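Local coordinates for proline dehydrogenase (Bradyrhizobium japonicum USDA 110, PDB 3HAZ), which probably oxidises proline to glutamate in two steps, joining an FAD-dependent proline dehydrogenase and an NAD-dependent aldehyde dehydrogenase in one chain, at residues Glu610-Ala622 and Phe661-Met675. Residues are numbered along the deposited sequence; the frame is centred on the assembly and turned at random.
Sequences ELREAADFCRYYA and FPLAIFLGQVTAALM
Glu610 OE2 accepts hydrogen bonds from two successive backbone amides, Leu663 N at 2.8 Å and Ala664 N at 3.0 Å, the second nearly straight (171°). The exact place of OE2 is less certain, because it is modelled too close to Phe661. Glutamate suits this place: with CG anti to the backbone N (chi1 176°) and the chain extended, its carboxylate reaches amides at the start of helix 664-675, whose positive end would probably stabilise the charge. The other oxygen, OE1, forms a salt bridge with Lys602.

Segments 610-622, on helix 604-629, and 664-675 run almost parallel (7° between axes), 8.5 Å apart at closest approach. Small residues permit this: the Ala664 methyl is a knob among Glu610, Glu613, Ala614 and Phe617, and Ala614 CB meets Leu663 CG at 3.9 Å. Gly668, lacking a side chain, presents CA to one face of the Phe617 ring, a CH-pi contact 3.9 Å from the centroid. One turn on, the small Ala672 methyl makes a CH-pi contact with a face of Tyr621, whose hydroxyl is hydrogen-bonded to Gly969 N. Thr671 OG1 meets that ring's edge and, buried, satisfies itself by donating to Leu667 O (2.7 Å).

Helix 664-675 is the crossover between parallel strands 641-656 and 679-683 of the NAD-binding Rossmann-type sheet, and its Ile665 touches NAD. Helix 689-702 packs against Leu663 and Leu667, whereas helices 571-587 and 589-598 pack against both segments.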
ATOM      1  N   GLU A 610      -3.966 -23.597  36.397  1.00 22.17           N
ATOM      2  CA  GLU A 610      -4.050 -24.787  35.555  1.00 28.50           C
ATOM      3  C   GLU A 610      -5.315 -24.753  34.693  1.00 29.26           C
ATOM      4  O   GLU A 610      -5.278 -25.101  33.512  1.00 28.46           O
ATOM      5  CB  GLU A 610      -3.983 -26.084  36.371  1.00 28.14           C
ATOM      6  CG  GLU A 610      -4.178 -27.326  35.500  1.00 25.87           C
ATOM      7  CD  GLU A 610      -3.712 -28.627  36.139  1.00 33.90           C
ATOM      8  OE1 GLU A 610      -3.465 -28.666  37.364  1.00 39.69           O
ATOM      9  OE2 GLU A 610      -3.603 -29.627  35.399  1.00 32.05           O
ATOM     10  N   LEU A 611      -6.429 -24.330  35.286  1.00 28.57           N
ATOM     11  CA  LEU A 611      -7.666 -24.165  34.525  1.00 29.35           C
ATOM     12  C   LEU A 611      -7.433 -23.229  33.334  1.00 26.05           C
ATOM     13  O   LEU A 611      -7.786 -23.559  32.205  1.00 23.99           O
ATOM     14  CB  LEU A 611      -8.804 -23.650  35.418  1.00 28.27           C
ATOM     15  CG  LEU A 611     -10.216 -23.520  34.812  1.00 28.17           C
ATOM     16  CD1 LEU A 611     -10.321 -22.342  33.845  1.00 26.40           C
ATOM     17  CD2 LEU A 611     -10.648 -24.805  34.127  1.00 25.80           C
ATOM     18  N   ARG A 612      -6.836 -22.067  33.589  1.00 25.16           N
ATOM     19  CA  ARG A 612      -6.509 -21.132  32.511  1.00 26.49           C
ATOM     20  C   ARG A 612      -5.656 -21.796  31.426  1.00 23.05           C
ATOM     21  O   ARG A 612      -5.932 -21.659  30.236  1.00 23.06           O
ATOM     22  CB  ARG A 612      -5.795 -19.880  33.051  1.00 21.06           C
ATOM     23  CG  ARG A 612      -6.699 -18.895  33.798  1.00 21.11           C
ATOM     24  CD  ARG A 612      -5.972 -17.584  34.084  1.00 25.02           C
ATOM     25  NE  ARG A 612      -5.691 -16.838  32.858  1.00 20.01           N
ATOM     26  CZ  ARG A 612      -4.765 -15.888  32.748  1.00 28.13           C
ATOM     27  NH1 ARG A 612      -4.013 -15.561  33.792  1.00 26.05           N
ATOM     28  NH2 ARG A 612      -4.583 -15.267  31.587  1.00 23.43           N
ATOM     29  N   GLU A 613      -4.618 -22.511  31.850  1.00 24.89           N
ATOM     30  CA  GLU A 613      -3.699 -23.180  30.932  1.00 23.27           C
ATOM     31  C   GLU A 613      -4.422 -24.195  30.038  1.00 21.97           C
ATOM     32  O   GLU A 613      -4.131 -24.306  28.844  1.00 25.62           O
ATOM     33  CB  GLU A 613      -2.594 -23.883  31.730  1.00 22.36           C
ATOM     34  CG  GLU A 613      -1.494 -24.501  30.884  1.00 24.19           C
ATOM     35  CD  GLU A 613      -0.462 -25.238  31.718  1.00 38.29           C
ATOM     36  OE1 GLU A 613      -0.568 -25.198  32.959  1.00 47.75           O
ATOM     37  OE2 GLU A 613       0.455 -25.857  31.135  1.00 44.39           O
ATOM     38  N   ALA A 614      -5.350 -24.944  30.627  1.00 22.91           N
ATOM     39  CA  ALA A 614      -6.122 -25.929  29.878  1.00 24.33           C
ATOM     40  C   ALA A 614      -6.898 -25.254  28.753  1.00 23.23           C
ATOM     41  O   ALA A 614      -6.867 -25.710  27.610  1.00 28.05           O
ATOM     42  CB  ALA A 614      -7.074 -26.694  30.807  1.00 16.68           C
ATOM     43  N   ALA A 615      -7.583 -24.160  29.081  1.00 24.81           N
ATOM     44  CA  ALA A 615      -8.343 -23.405  28.083  1.00 24.82           C
ATOM     45  C   ALA A 615      -7.424 -22.752  27.060  1.00 23.18           C
ATOM     46  O   ALA A 615      -7.763 -22.670  25.887  1.00 24.42           O
ATOM     47  CB  ALA A 615      -9.225 -22.355  28.751  1.00 23.16           C
ATOM     48  N   ASP A 616      -6.265 -22.275  27.508  1.00 16.25           N
ATOM     49  CA  ASP A 616      -5.282 -21.699  26.589  1.00 19.16           C
ATOM     50  C   ASP A 616      -4.794 -22.752  25.584  1.00 17.59           C
ATOM     51  O   ASP A 616      -4.623 -22.462  24.397  1.00 20.48           O
ATOM     52  CB  ASP A 616      -4.087 -21.116  27.360  1.00 20.51           C
ATOM     53  CG  ASP A 616      -4.444 -19.855  28.165  1.00 27.90           C
ATOM     54  OD1 ASP A 616      -5.511 -19.247  27.930  1.00 27.03           O
ATOM     55  OD2 ASP A 616      -3.634 -19.463  29.034  1.00 27.97           O
ATOM     56  N   PHE A 617      -4.551 -23.970  26.059  1.00 19.98           N
ATOM     57  CA  PHE A 617      -4.123 -25.040  25.164  1.00 23.04           C
ATOM     58  C   PHE A 617      -5.144 -25.231  24.040  1.00 24.41           C
ATOM     59  O   PHE A 617      -4.782 -25.327  22.871  1.00 19.48           O
ATOM     60  CB  PHE A 617      -3.947 -26.359  25.912  1.00 18.85           C
ATOM     61  CG  PHE A 617      -2.556 -26.584  26.446  1.00 22.37           C
ATOM     62  CD1 PHE A 617      -2.361 -26.932  27.775  1.00 17.47           C
ATOM     63  CD2 PHE A 617      -1.453 -26.465  25.621  1.00 16.69           C
ATOM     64  CE1 PHE A 617      -1.092 -27.146  28.269  1.00 26.26           C
ATOM     65  CE2 PHE A 617      -0.183 -26.670  26.111  1.00 22.75           C
ATOM     66  CZ  PHE A 617       0.000 -27.015  27.435  1.00 29.63           C
ATOM     67  N   CYS A 618      -6.423 -25.282  24.406  1.00 24.60           N
ATOM     68  CA  CYS A 618      -7.490 -25.498  23.433  1.00 25.87           C
ATOM     69  C   CYS A 618      -7.526 -24.401  22.369  1.00 27.06           C
ATOM     70  O   CYS A 618      -7.606 -24.684  21.170  1.00 25.18           O
ATOM     71  CB  CYS A 618      -8.847 -25.596  24.132  1.00 22.95           C
ATOM     72  SG  CYS A 618      -9.037 -27.025  25.225  1.00 25.54           S
ATOM     73  N   ARG A 619      -7.472 -23.148  22.807  1.00 21.28           N
ATOM     74  CA  ARG A 619      -7.580 -22.030  21.875  1.00 22.23           C
ATOM     75  C   ARG A 619      -6.334 -21.899  21.008  1.00 17.57           C
ATOM     76  O   ARG A 619      -6.423 -21.610  19.824  1.00 25.74           O
ATOM     77  CB  ARG A 619      -7.868 -20.723  22.617  1.00 21.42           C
ATOM     78  CG  ARG A 619      -9.176 -20.737  23.392  1.00 22.91           C
ATOM     79  CD  ARG A 619      -9.677 -19.337  23.711  1.00 21.98           C
ATOM     80  NE  ARG A 619     -10.938 -19.392  24.447  1.00 25.87           N
ATOM     81  CZ  ARG A 619     -11.031 -19.333  25.773  1.00 32.01           C
ATOM     82  NH1 ARG A 619      -9.935 -19.200  26.509  1.00 32.11           N
ATOM     83  NH2 ARG A 619     -12.219 -19.404  26.359  1.00 27.45           N
ATOM     84  N   TYR A 620      -5.172 -22.133  21.604  1.00 21.15           N
ATOM     85  CA  TYR A 620      -3.916 -22.032  20.878  1.00 17.14           C
ATOM     86  C   TYR A 620      -3.754 -23.150  19.843  1.00 25.16           C
ATOM     87  O   TYR A 620      -3.402 -22.892  18.689  1.00 21.85           O
ATOM     88  CB  TYR A 620      -2.728 -22.027  21.843  1.00 23.23           C
ATOM     89  CG  TYR A 620      -1.398 -21.971  21.126  1.00 19.65           C
ATOM     90  CD1 TYR A 620      -0.959 -20.798  20.522  1.00 19.49           C
ATOM     91  CD2 TYR A 620      -0.596 -23.097  21.032  1.00 16.24           C
ATOM     92  CE1 TYR A 620       0.263 -20.749  19.854  1.00 16.50           C
ATOM     93  CE2 TYR A 620       0.619 -23.058  20.366  1.00 19.76           C
ATOM     94  CZ  TYR A 620       1.040 -21.884  19.779  1.00 17.62           C
ATOM     95  OH  TYR A 620       2.244 -21.863  19.118  1.00 25.43           O
ATOM     96  N   TYR A 621      -4.009 -24.391  20.245  1.00 20.49           N
ATOM     97  CA  TYR A 621      -3.960 -25.479  19.273  1.00 24.25           C
ATOM     98  C   TYR A 621      -5.045 -25.317  18.202  1.00 23.96           C
ATOM     99  O   TYR A 621      -4.845 -25.679  17.037  1.00 21.93           O
ATOM    100  CB  TYR A 621      -4.032 -26.853  19.951  1.00 20.06           C
ATOM    101  CG  TYR A 621      -2.811 -27.154  20.792  1.00 22.56           C
ATOM    102  CD1 TYR A 621      -1.564 -26.647  20.440  1.00 16.51           C
ATOM    103  CD2 TYR A 621      -2.901 -27.951  21.928  1.00 17.73           C
ATOM    104  CE1 TYR A 621      -0.441 -26.907  21.208  1.00 18.25           C
ATOM    105  CE2 TYR A 621      -1.782 -28.223  22.699  1.00 22.10           C
ATOM    106  CZ  TYR A 621      -0.556 -27.696  22.335  1.00 17.96           C
ATOM    107  OH  TYR A 621       0.562 -27.959  23.095  1.00 17.21           O
ATOM    108  N   ALA A 622      -6.190 -24.759  18.583  1.00 17.46           N
ATOM    109  CA  ALA A 622      -7.226 -24.513  17.584  1.00 20.80           C
ATOM    110  C   ALA A 622      -6.698 -23.521  16.556  1.00 25.02           C
ATOM    111  O   ALA A 622      -6.866 -23.709  15.351  1.00 26.01           O
ATOM    112  CB  ALA A 622      -8.507 -24.002  18.229  1.00 18.20           C
ATOM    113  N   PHE A 661      -0.168 -32.057  36.627  1.00 30.94           N
ATOM    114  CA  PHE A 661      -1.065 -31.180  35.877  1.00 22.62           C
ATOM    115  C   PHE A 661      -2.124 -32.050  35.214  1.00 28.44           C
ATOM    116  O   PHE A 661      -2.111 -32.245  33.998  1.00 29.62           O
ATOM    117  CB  PHE A 661      -0.300 -30.365  34.838  1.00 24.97           C
ATOM    118  CG  PHE A 661       0.605 -29.318  35.440  1.00 31.09           C
ATOM    119  CD1 PHE A 661       1.944 -29.588  35.674  1.00 29.16           C
ATOM    120  CD2 PHE A 661       0.109 -28.071  35.786  1.00 34.13           C
ATOM    121  CE1 PHE A 661       2.773 -28.631  36.228  1.00 37.39           C
ATOM    122  CE2 PHE A 661       0.934 -27.108  36.343  1.00 36.25           C
ATOM    123  CZ  PHE A 661       2.264 -27.388  36.563  1.00 35.43           C
ATOM    124  N   PRO A 662      -3.047 -32.577  36.032  1.00 24.65           N
ATOM    125  CA  PRO A 662      -4.002 -33.634  35.685  1.00 25.49           C
ATOM    126  C   PRO A 662      -5.030 -33.158  34.680  1.00 26.74           C
ATOM    127  O   PRO A 662      -5.707 -33.974  34.058  1.00 31.36           O
ATOM    128  CB  PRO A 662      -4.713 -33.932  37.017  1.00 25.07           C
ATOM    129  CG  PRO A 662      -4.015 -33.153  38.061  1.00 20.06           C
ATOM    130  CD  PRO A 662      -3.272 -32.049  37.386  1.00 21.70           C
ATOM    131  N   LEU A 663      -5.169 -31.844  34.550  1.00 23.46           N
ATOM    132  CA  LEU A 663      -6.129 -31.281  33.613  1.00 25.17           C
ATOM    133  C   LEU A 663      -5.460 -30.684  32.378  1.00 27.74           C
ATOM    134  O   LEU A 663      -5.807 -31.041  31.254  1.00 28.37           O
ATOM    135  CB  LEU A 663      -7.003 -30.226  34.294  1.00 26.48           C
ATOM    136  CG  LEU A 663      -7.953 -29.507  33.334  1.00 27.94           C
ATOM    137  CD1 LEU A 663      -8.940 -30.503  32.774  1.00 23.01           C
ATOM    138  CD2 LEU A 663      -8.675 -28.351  34.027  1.00 28.06           C
ATOM    139  N   ALA A 664      -4.498 -29.787  32.582  1.00 24.74           N
ATOM    140  CA  ALA A 664      -3.945 -29.012  31.467  1.00 23.91           C
ATOM    141  C   ALA A 664      -3.039 -29.825  30.549  1.00 22.22           C
ATOM    142  O   ALA A 664      -3.128 -29.715  29.330  1.00 26.53           O
ATOM    143  CB  ALA A 664      -3.219 -27.761  31.969  1.00 16.88           C
ATOM    144  N   ILE A 665      -2.160 -30.629  31.131  1.00 24.63           N
ATOM    145  CA  ILE A 665      -1.267 -31.455  30.335  1.00 25.58           C
ATOM    146  C   ILE A 665      -2.063 -32.586  29.711  1.00 29.08           C
ATOM    147  O   ILE A 665      -1.822 -32.972  28.566  1.00 29.20           O
ATOM    148  CB  ILE A 665      -0.114 -32.017  31.183  1.00 25.17           C
ATOM    149  CG1 ILE A 665       0.906 -30.915  31.455  1.00 29.87           C
ATOM    150  CG2 ILE A 665       0.559 -33.192  30.471  1.00 21.08           C
ATOM    151  CD1 ILE A 665       2.115 -31.394  32.209  1.00 35.11           C
ATOM    152  N   PHE A 666      -3.023 -33.104  30.471  1.00 31.01           N
ATOM    153  CA  PHE A 666      -3.953 -34.089  29.942  1.00 29.50           C
ATOM    154  C   PHE A 666      -4.616 -33.565  28.673  1.00 30.70           C
ATOM    155  O   PHE A 666      -4.557 -34.210  27.626  1.00 29.94           O
ATOM    156  CB  PHE A 666      -5.023 -34.458  30.975  1.00 30.44           C
ATOM    157  CG  PHE A 666      -6.080 -35.379  30.433  1.00 23.19           C
ATOM    158  CD1 PHE A 666      -5.877 -36.751  30.414  1.00 23.57           C
ATOM    159  CD2 PHE A 666      -7.258 -34.870  29.903  1.00 25.05           C
ATOM    160  CE1 PHE A 666      -6.842 -37.606  29.896  1.00 25.41           C
ATOM    161  CE2 PHE A 666      -8.230 -35.718  29.377  1.00 27.85           C
ATOM    162  CZ  PHE A 666      -8.020 -37.086  29.374  1.00 24.25           C
ATOM    163  N   LEU A 667      -5.237 -32.391  28.773  1.00 28.40           N
ATOM    164  CA  LEU A 667      -5.964 -31.794  27.653  1.00 26.42           C
ATOM    165  C   LEU A 667      -5.047 -31.267  26.556  1.00 23.39           C
ATOM    166  O   LEU A 667      -5.384 -31.332  25.377  1.00 27.14           O
ATOM    167  CB  LEU A 667      -6.886 -30.672  28.141  1.00 27.78           C
ATOM    168  CG  LEU A 667      -8.220 -31.138  28.722  1.00 27.52           C
ATOM    169  CD1 LEU A 667      -9.056 -29.956  29.187  1.00 24.89           C
ATOM    170  CD2 LEU A 667      -8.972 -31.958  27.683  1.00 29.37           C
ATOM    171  N   GLY A 668      -3.896 -30.730  26.947  1.00 22.40           N
ATOM    172  CA  GLY A 668      -2.933 -30.246  25.977  1.00 22.96           C
ATOM    173  C   GLY A 668      -2.564 -31.345  24.992  1.00 24.61           C
ATOM    174  O   GLY A 668      -2.682 -31.173  23.779  1.00 20.24           O
ATOM    175  N   GLN A 669      -2.127 -32.483  25.519  1.00 22.04           N
ATOM    176  CA  GLN A 669      -1.712 -33.605  24.686  1.00 22.07           C
ATOM    177  C   GLN A 669      -2.874 -34.138  23.858  1.00 22.50           C
ATOM    178  O   GLN A 669      -2.717 -34.440  22.680  1.00 19.13           O
ATOM    179  CB  GLN A 669      -1.131 -34.724  25.553  1.00 24.43           C
ATOM    180  CG  GLN A 669       0.085 -34.291  26.357  1.00 20.64           C
ATOM    181  CD  GLN A 669       0.796 -35.450  27.010  1.00 25.21           C
ATOM    182  OE1 GLN A 669       2.020 -35.529  26.974  1.00 29.60           O
ATOM    183  NE2 GLN A 669       0.034 -36.364  27.607  1.00 26.65           N
ATOM    184  N   VAL A 670      -4.041 -34.251  24.483  1.00 22.35           N
ATOM    185  CA  VAL A 670      -5.202 -34.840  23.825  1.00 23.50           C
ATOM    186  C   VAL A 670      -5.733 -33.977  22.679  1.00 27.01           C
ATOM    187  O   VAL A 670      -5.933 -34.472  21.568  1.00 26.50           O
ATOM    188  CB  VAL A 670      -6.319 -35.153  24.833  1.00 25.14           C
ATOM    189  CG1 VAL A 670      -7.615 -35.502  24.102  1.00 25.10           C
ATOM    190  CG2 VAL A 670      -5.893 -36.305  25.743  1.00 20.43           C
ATOM    191  N   THR A 671      -5.932 -32.686  22.945  1.00 25.74           N
ATOM    192  CA  THR A 671      -6.454 -31.766  21.939  1.00 23.95           C
ATOM    193  C   THR A 671      -5.464 -31.534  20.797  1.00 22.65           C
ATOM    194  O   THR A 671      -5.868 -31.290  19.668  1.00 21.72           O
ATOM    195  CB  THR A 671      -6.867 -30.404  22.543  1.00 26.55           C
ATOM    196  OG1 THR A 671      -5.735 -29.787  23.174  1.00 26.57           O
ATOM    197  CG2 THR A 671      -7.994 -30.578  23.559  1.00 20.59           C
ATOM    198  N   ALA A 672      -4.170 -31.614  21.086  1.00 23.24           N
ATOM    199  CA  ALA A 672      -3.174 -31.505  20.025  1.00 23.21           C
ATOM    200  C   ALA A 672      -3.338 -32.649  19.028  1.00 20.35           C
ATOM    201  O   ALA A 672      -3.427 -32.418  17.824  1.00 19.81           O
ATOM    202  CB  ALA A 672      -1.778 -31.510  20.600  1.00 21.82           C
ATOM    203  N   ALA A 673      -3.364 -33.877  19.544  1.00 24.36           N
ATOM    204  CA  ALA A 673      -3.530 -35.077  18.720  1.00 19.30           C
ATOM    205  C   ALA A 673      -4.833 -35.018  17.929  1.00 22.17           C
ATOM    206  O   ALA A 673      -4.850 -35.254  16.718  1.00 23.29           O
ATOM    207  CB  ALA A 673      -3.494 -36.329  19.601  1.00 20.74           C
ATOM    208  N   LEU A 674      -5.920 -34.698  18.623  1.00 22.30           N
ATOM    209  CA  LEU A 674      -7.222 -34.513  17.991  1.00 23.50           C
ATOM    210  C   LEU A 674      -7.193 -33.442  16.905  1.00 25.94           C
ATOM    211  O   LEU A 674      -7.729 -33.642  15.804  1.00 22.76           O
ATOM    212  CB  LEU A 674      -8.275 -34.151  19.039  1.00 21.42           C
ATOM    213  CG  LEU A 674      -8.745 -35.257  19.981  1.00 25.48           C
ATOM    214  CD1 LEU A 674      -9.589 -34.661  21.105  1.00 27.47           C
ATOM    215  CD2 LEU A 674      -9.515 -36.350  19.221  1.00 19.78           C
ATOM    216  N   MET A 675      -6.573 -32.302  17.203  1.00 25.07           N
ATOM    217  CA  MET A 675      -6.541 -31.202  16.239  1.00 26.23           C
ATOM    218  C   MET A 675      -5.830 -31.614  14.952  1.00 23.78           C
ATOM    219  O   MET A 675      -6.213 -31.195  13.857  1.00 22.91           O
ATOM    220  CB  MET A 675      -5.897 -29.942  16.831  1.00 26.76           C
ATOM    221  CG  MET A 675      -5.944 -28.740  15.890  1.00 17.09           C
ATOM    222  SD  MET A 675      -7.629 -28.143  15.585  1.00 25.24           S
ATOM    223  CE  MET A 675      -7.563 -27.908  13.809  1.00 26.25           C
TER